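Local coordinates for protein JSC1_58120g3 ([Leptolyngbya] sp. JSC-1, PDB 6XHG) that probably senses light as a bilin-binding GAF domain of the cyanobacteriochrome kind, carrying a linear tetrapyrrole chromophore, at residues A[37-42]-A[145-150]; A[129-134]-A[141-146]. All blocks are in the same frame, centred on the assembly; numbering follows the deposited sequence.

Interactions 1 and 2 join three adjacent strands of one antiparallel sheet in the order 37-43, 139-148, 128-136, and their centres lie about 8 Å apart. Strand 139-148 is the middle member: S145 and A146 belong to both contacts, with 37-42 along one edge and 129-134 along the other. In sequence, 37-42 comes first, whereas 129-134 and 141-146 follow far downstream as a hairpin. The contacts meet directly where Y41 O and L143 N are probably hydrogen-bonded at 2.8 Å and where F147 packs on C129. Both touch the bilin, so this part of the GAF sheet forms one wall of the chromophore pocket around its carbonyl OB.

Interaction 1 of 2, residues A[37-42]-A[145-150]; sequences RVTIYK and SAFQNS. With BVX (3-[2-[(~{Z})-[5-[(4-ethenyl-3-methyl-5-oxidanylidene-pyrrol-2-ylidene)methyl]-3-(3-hydroxy-3-oxopropyl)-4-methyl-pyrrol-2-ylidene]methyl]-5-[(~{Z})-(3-ethyl-4-methyl-5-oxidanylidene-pyrrol-2-ylidene)methyl]-4-methyl-1~{H}-pyrrol-3-yl]propanoic acid), chain C.
S145 pairs with T39 through two backbone hydrogen bonds, of which S145 N to T39 O, at 3.0 Å, is the straighter. With OG lying anti to its carbonyl carbon (chi1 -58°), S145 donates to the bilin carbonyl OB at 3.0 Å, while its CB rests against T39 OG1 at 3.4 Å. That threonine hydroxyl is buried and has no modelled polar partner. On the same sheet face, one side of the Y41 ring is covered by the vinyl group of the bilin, BVX CAB standing 3.6 Å above the ring plane and offset toward its rim, and Y41 OH is hydrogen-bonded to W68 O. Replacing Y41 by an alanine would probably leave the vinyl group without the ring face it packs on and W68 O without its hydroxyl mate.

A146 forms a non-hydrogen-bonded pair with V38 on the other face. F147 follows, hydrogen-bonded both ways to the R37 backbone. The F147 CD2 edge meets R37 CD at 3.9 Å, the ring and guanidinium planes standing 71° apart, and F147 CZ comes within 3.5 Å of BVX OB. N149 OD1 accepts from a water (3.0 Å) lying near R37 NE, while R37 NH1 is hydrogen-bonded to R61 O and forms a salt bridge with E54. Axes 4.7 Å apart and 153° between strand directions identify neighbouring antiparallel strands of a GAF sheet, one face lining the bilin pocket.

Interaction 2 of 2, residues A[129-134]-A[141-146]; sequences CAVVAI and WGLLSA. With BVX (3-[2-[(~{Z})-[5-[(4-ethenyl-3-methyl-5-oxidanylidene-pyrrol-2-ylidene)methyl]-3-(3-hydroxy-3-oxopropyl)-4-methyl-pyrrol-2-ylidene]methyl]-5-[(~{Z})-(3-ethyl-4-methyl-5-oxidanylidene-pyrrol-2-ylidene)methyl]-4-methyl-1~{H}-pyrrol-3-yl]propanoic acid), chain C.
Strands 129-134 and 141-146 run antiparallel, their axes 4.3 Å apart at closest and their directions 151° apart, with A130-A146, V132-L144 and I134-G142 as hydrogen-bonded pairs and V131-S145 and A133-L143 as non-hydrogen-bonded ones. Toward the hairpin turn the ladder contains a classic beta bulge: W141 and G142 both face I134, whose O accepts from W141 N at 2.9 Å and from G142 N at 3.2 Å. The return bond, I134 N to G142 O, is straight at the hydrogen, yet its donor stands 49° out of the carbonyl plane. G142 suits the spot because a beta carbon there would collide with W141 CE3.

On the face of V132, L144 and I134, V132 CG2 lies alongside L144 CB at 3.8 Å, both side chains pointing the same way. I134 CG2, set anti to the backbone N, meets W141 CE3 at 3.7 Å, while CD1 of the same isoleucine reaches back over the L143 carbonyl toward L144 CB. Helix 157-178 covers this face, M164 and A167 touching V132 and I174 touching I134.

The other face belongs to the bilin. Both methyls of V131 lie against one side of the bond between S145 OG and BVX OB: V131 CG1 touches S145 OG at 3.3 Å and V131 CG2 touches BVX OB at 3.2 Å. L143 CD1 packs on BVX C3B, in the pyrrole that carries OB, at 3.7 Å, and F81 touches L143 as well. Backbone groups of A130, V132, I134, G142, L144 and A146 pair across the ladder, while V131, L143 and S145 hydrogen-bond to the strands beyond. With the V131 methyls against the chromophore carbonyl and L143 on the pyrrole carbon, the serine-to-OB bond sits in largely apolar surroundings that would probably strengthen it and restrain that pyrrole.

Interaction 1 of 2, residues A[37-42]-A[145-150]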
# COMPACT_ATOMS: atom_id res chain seq x y z
N ARG A 37 -9.99 1.89 3.28
CA ARG A 37 -8.84 2.65 3.74
C ARG A 37 -7.73 2.59 2.70
O ARG A 37 -7.51 1.55 2.08
CB ARG A 37 -8.32 2.15 5.09
CG ARG A 37 -7.50 3.18 5.85
CD ARG A 37 -6.65 2.55 6.95
NE ARG A 37 -7.43 1.85 7.96
CZ ARG A 37 -8.04 2.43 8.99
NH1 ARG A 37 -7.97 3.75 9.15
NH2 ARG A 37 -8.72 1.70 9.86
N VAL A 38 -7.06 3.72 2.48
CA VAL A 38 -5.81 3.77 1.75
C VAL A 38 -4.81 4.56 2.58
O VAL A 38 -5.16 5.61 3.13
CB VAL A 38 -5.97 4.40 0.35
CG1 VAL A 38 -4.63 4.47 -0.37
CG2 VAL A 38 -6.97 3.60 -0.47
N THR A 39 -3.60 4.04 2.69
CA THR A 39 -2.58 4.64 3.54
C THR A 39 -1.27 4.80 2.77
O THR A 39 -0.95 4.03 1.86
CB THR A 39 -2.32 3.81 4.81
OG1 THR A 39 -1.85 2.51 4.45
CG2 THR A 39 -3.59 3.68 5.61
N ILE A 40 -0.52 5.82 3.18
CA ILE A 40 0.88 6.00 2.82
C ILE A 40 1.71 5.79 4.08
O ILE A 40 1.44 6.41 5.12
CB ILE A 40 1.14 7.38 2.20
CG1 ILE A 40 0.42 7.49 0.85
CG2 ILE A 40 2.63 7.60 2.01
CD1 ILE A 40 0.24 8.91 0.37
N TYR A 41 2.68 4.89 4.01
CA TYR A 41 3.48 4.48 5.15
C TYR A 41 4.95 4.71 4.81
O TYR A 41 5.41 4.31 3.75
CB TYR A 41 3.17 3.01 5.45
CG TYR A 41 4.07 2.25 6.39
CD1 TYR A 41 5.23 1.64 5.93
CD2 TYR A 41 3.73 2.08 7.73
CE1 TYR A 41 6.04 0.92 6.77
CE2 TYR A 41 4.54 1.36 8.58
CZ TYR A 41 5.69 0.78 8.10
OH TYR A 41 6.50 0.06 8.94
N LYS A 42 5.67 5.38 5.71
CA LYS A 42 7.06 5.76 5.48
C LYS A 42 7.98 4.86 6.30
O LYS A 42 7.79 4.72 7.51
CB LYS A 42 7.29 7.23 5.84
CG LYS A 42 8.72 7.70 5.72
CD LYS A 42 8.81 9.20 5.99
CE LYS A 42 10.22 9.73 5.75
NZ LYS A 42 10.29 11.21 5.95
N SER A 145 -0.69 1.35 0.63
CA SER A 145 -1.53 0.22 1.00
C SER A 145 -3.00 0.53 0.75
O SER A 145 -3.48 1.60 1.12
CB SER A 145 -1.32 -0.16 2.47
OG SER A 145 0.04 -0.47 2.72
N ALA A 146 -3.68 -0.40 0.10
CA ALA A 146 -5.13 -0.40 -0.01
C ALA A 146 -5.71 -1.48 0.90
O ALA A 146 -5.32 -2.65 0.79
CB ALA A 146 -5.56 -0.63 -1.46
N PHE A 147 -6.62 -1.10 1.78
CA PHE A 147 -7.17 -1.97 2.81
C PHE A 147 -8.68 -2.00 2.67
O PHE A 147 -9.32 -0.96 2.46
CB PHE A 147 -6.84 -1.49 4.24
CG PHE A 147 -5.38 -1.54 4.61
CD1 PHE A 147 -4.62 -2.67 4.35
CD2 PHE A 147 -4.78 -0.47 5.25
CE1 PHE A 147 -3.29 -2.72 4.72
CE2 PHE A 147 -3.45 -0.51 5.61
CZ PHE A 147 -2.70 -1.64 5.34
N GLN A 148 -9.25 -3.19 2.89
CA GLN A 148 -10.65 -3.35 3.22
C GLN A 148 -10.75 -3.88 4.64
O GLN A 148 -10.01 -4.80 5.02
CB GLN A 148 -11.33 -4.32 2.24
CG GLN A 148 -12.85 -4.31 2.24
CD GLN A 148 -13.45 -3.07 1.59
OE1 GLN A 148 -12.87 -1.98 1.64
NE2 GLN A 148 -14.61 -3.24 0.98
N ASN A 149 -11.65 -3.30 5.42
CA ASN A 149 -11.72 -3.56 6.85
C ASN A 149 -12.90 -4.42 7.27
O ASN A 149 -12.77 -5.19 8.22
CB ASN A 149 -11.77 -2.23 7.62
CG ASN A 149 -10.54 -1.37 7.38
OD1 ASN A 149 -9.49 -1.87 6.97
ND2 ASN A 149 -10.68 -0.07 7.62
N SER A 150 -14.03 -4.31 6.58
CA SER A 150 -15.25 -5.00 6.99
C SER A 150 -15.41 -6.38 6.37
O SER A 150 -16.25 -7.16 6.85
CB SER A 150 -16.47 -4.15 6.64
OG SER A 150 -16.57 -3.94 5.24
CHA BVX C . 5.65 -10.05 6.07
NA BVX C . 4.61 -7.76 6.70
C1A BVX C . 4.96 -8.71 5.81
C2A BVX C . 4.59 -8.26 4.56
C3A BVX C . 4.02 -7.03 4.70
C4A BVX C . 4.04 -6.72 6.06
CMA BVX C . 3.48 -6.21 3.54
CAA BVX C . 4.81 -9.02 3.25
CBA BVX C . 6.19 -8.61 2.73
CGA BVX C . 6.98 -9.83 2.24
O1A BVX C . 6.44 -10.97 2.20
O2A BVX C . 8.18 -9.69 1.88
CHB BVX C . 3.53 -5.48 6.80
NB BVX C . 1.79 -4.45 5.50
C1B BVX C . 2.86 -4.44 6.32
C2B BVX C . 3.14 -3.12 6.63
C3B BVX C . 2.25 -2.34 5.99
C4B BVX C . 1.41 -3.17 5.27
CMB BVX C . 4.25 -2.62 7.55
OB BVX C . 0.51 -2.83 4.58
CAB BVX C . 2.21 -0.81 6.05
CBB BVX C . 1.08 -0.15 5.88
NC BVX C . 4.82 -9.06 11.38
C1C BVX C . 4.58 -8.38 12.53
C2C BVX C . 4.79 -9.24 13.58
C3C BVX C . 5.15 -10.43 13.07
C4C BVX C . 5.18 -10.32 11.70
CMC BVX C . 4.63 -8.91 15.06
OC BVX C . 4.24 -7.25 12.64
CAC BVX C . 5.48 -11.68 13.89
CBC BVX C . 6.97 -12.02 13.94
CHD BVX C . 5.50 -11.32 10.89
ND BVX C . 5.41 -10.24 8.48
C1D BVX C . 5.67 -11.25 9.36
C2D BVX C . 6.15 -12.32 8.65
C3D BVX C . 6.19 -11.98 7.35
C4D BVX C . 5.73 -10.68 7.24
CMD BVX C . 6.56 -13.67 9.24
CAD BVX C . 6.65 -12.88 6.20
CBD BVX C . 5.48 -13.30 5.31
CGD BVX C . 4.39 -13.95 6.14
O1D BVX C . 4.66 -14.92 6.90
O2D BVX C . 3.21 -13.53 6.06
O HOH W 1 -7.33 -0.53 8.54

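Interaction 2 of 2, residues A[129-134]-A[141-146]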
# COMPACT_ATOMS: atom_id res chain seq x y z
N CYS A 129 -5.80 -6.72 1.99
CA CYS A 129 -4.80 -5.69 1.75
C CYS A 129 -4.10 -5.87 0.42
O CYS A 129 -3.71 -6.98 0.05
CB CYS A 129 -3.76 -5.67 2.87
SG CYS A 129 -2.93 -7.27 3.15
N ALA A 130 -3.89 -4.75 -0.28
CA ALA A 130 -3.01 -4.69 -1.44
C ALA A 130 -1.95 -3.63 -1.16
O ALA A 130 -2.29 -2.45 -0.98
CB ALA A 130 -3.79 -4.37 -2.71
N VAL A 131 -0.69 -4.04 -1.14
CA VAL A 131 0.41 -3.22 -0.63
C VAL A 131 1.50 -3.18 -1.69
O VAL A 131 1.94 -4.23 -2.17
CB VAL A 131 0.97 -3.76 0.70
CG1 VAL A 131 1.94 -2.77 1.31
CG2 VAL A 131 -0.16 -4.07 1.67
N VAL A 132 1.96 -1.97 -2.03
CA VAL A 132 2.98 -1.80 -3.06
C VAL A 132 4.03 -0.82 -2.57
O VAL A 132 3.78 0.01 -1.69
CB VAL A 132 2.40 -1.32 -4.41
CG1 VAL A 132 1.33 -2.27 -4.91
CG2 VAL A 132 1.84 0.09 -4.27
N ALA A 133 5.22 -0.94 -3.15
CA ALA A 133 6.37 -0.14 -2.74
C ALA A 133 6.29 1.28 -3.28
O ALA A 133 5.86 1.51 -4.42
CB ALA A 133 7.66 -0.80 -3.22
N ILE A 134 6.71 2.23 -2.46
CA ILE A 134 6.97 3.60 -2.91
C ILE A 134 8.48 3.77 -2.99
O ILE A 134 9.19 3.62 -1.99
CB ILE A 134 6.34 4.64 -1.97
CG1 ILE A 134 4.82 4.50 -1.95
CG2 ILE A 134 6.73 6.04 -2.39
CD1 ILE A 134 4.16 5.28 -0.84
N TRP A 141 11.38 3.86 -0.06
CA TRP A 141 10.96 4.94 0.82
C TRP A 141 9.79 4.54 1.72
O TRP A 141 9.74 4.93 2.89
CB TRP A 141 10.58 6.18 -0.00
CG TRP A 141 10.11 7.36 0.81
CD1 TRP A 141 10.87 8.42 1.22
CD2 TRP A 141 8.77 7.63 1.25
NE1 TRP A 141 10.10 9.31 1.92
CE2 TRP A 141 8.80 8.85 1.95
CE3 TRP A 141 7.55 6.95 1.14
CZ2 TRP A 141 7.67 9.41 2.53
CZ3 TRP A 141 6.43 7.51 1.71
CH2 TRP A 141 6.49 8.73 2.40
N GLY A 142 8.85 3.76 1.19
CA GLY A 142 7.67 3.42 1.96
C GLY A 142 6.76 2.49 1.20
O GLY A 142 7.18 1.82 0.24
N LEU A 143 5.51 2.44 1.63
CA LEU A 143 4.50 1.55 1.09
C LEU A 143 3.21 2.31 0.85
O LEU A 143 2.83 3.19 1.64
CB LEU A 143 4.24 0.38 2.05
CG LEU A 143 5.43 -0.47 2.51
CD1 LEU A 143 5.02 -1.41 3.64
CD2 LEU A 143 6.02 -1.24 1.34
N LEU A 144 2.54 1.98 -0.24
CA LEU A 144 1.17 2.43 -0.49
C LEU A 144 0.26 1.23 -0.30
O LEU A 144 0.41 0.22 -0.98
CB LEU A 144 1.03 3.00 -1.91
CG LEU A 144 -0.40 3.29 -2.36
CD1 LEU A 144 -0.99 4.43 -1.55
CD2 LEU A 144 -0.43 3.61 -3.85
N SER A 145 -0.69 1.35 0.63
CA SER A 145 -1.53 0.22 1.00
C SER A 145 -3.00 0.53 0.75
O SER A 145 -3.48 1.60 1.12
CB SER A 145 -1.32 -0.16 2.47
OG SER A 145 0.04 -0.47 2.72
N ALA A 146 -3.68 -0.40 0.10
CA ALA A 146 -5.13 -0.40 -0.01
C ALA A 146 -5.71 -1.48 0.90
O ALA A 146 -5.32 -2.65 0.79
CB ALA A 146 -5.56 -0.63 -1.46
CHA BVX C . 5.65 -10.05 6.07
NA BVX C . 4.61 -7.76 6.70
C1A BVX C . 4.96 -8.71 5.81
C2A BVX C . 4.59 -8.26 4.56
C3A BVX C . 4.02 -7.03 4.70
C4A BVX C . 4.04 -6.72 6.06
CMA BVX C . 3.48 -6.21 3.54
CAA BVX C . 4.81 -9.02 3.25
CBA BVX C . 6.19 -8.61 2.73
CGA BVX C . 6.98 -9.83 2.24
O1A BVX C . 6.44 -10.97 2.20
O2A BVX C . 8.18 -9.69 1.88
CHB BVX C . 3.53 -5.48 6.80
NB BVX C . 1.79 -4.45 5.50
C1B BVX C . 2.86 -4.44 6.32
C2B BVX C . 3.14 -3.12 6.63
C3B BVX C . 2.25 -2.34 5.99
C4B BVX C . 1.41 -3.17 5.27
CMB BVX C . 4.25 -2.62 7.55
OB BVX C . 0.51 -2.83 4.58
CAB BVX C . 2.21 -0.81 6.05
CBB BVX C . 1.08 -0.15 5.88
NC BVX C . 4.82 -9.06 11.38
C1C BVX C . 4.58 -8.38 12.53
C2C BVX C . 4.79 -9.24 13.58
C3C BVX C . 5.15 -10.43 13.07
C4C BVX C . 5.18 -10.32 11.70
CMC BVX C . 4.63 -8.91 15.06
OC BVX C . 4.24 -7.25 12.64
CAC BVX C . 5.48 -11.68 13.89
CBC BVX C . 6.97 -12.02 13.94
CHD BVX C . 5.50 -11.32 10.89
ND BVX C . 5.41 -10.24 8.48
C1D BVX C . 5.67 -11.25 9.36
C2D BVX C . 6.15 -12.32 8.65
C3D BVX C . 6.19 -11.98 7.35
C4D BVX C . 5.73 -10.68 7.24
CMD BVX C . 6.56 -13.67 9.24
CAD BVX C . 6.65 -12.88 6.20
CBD BVX C . 5.48 -13.30 5.31
CGD BVX C . 4.39 -13.95 6.14
O1D BVX C . 4.66 -14.92 6.90
O2D BVX C . 3.21 -13.53 6.06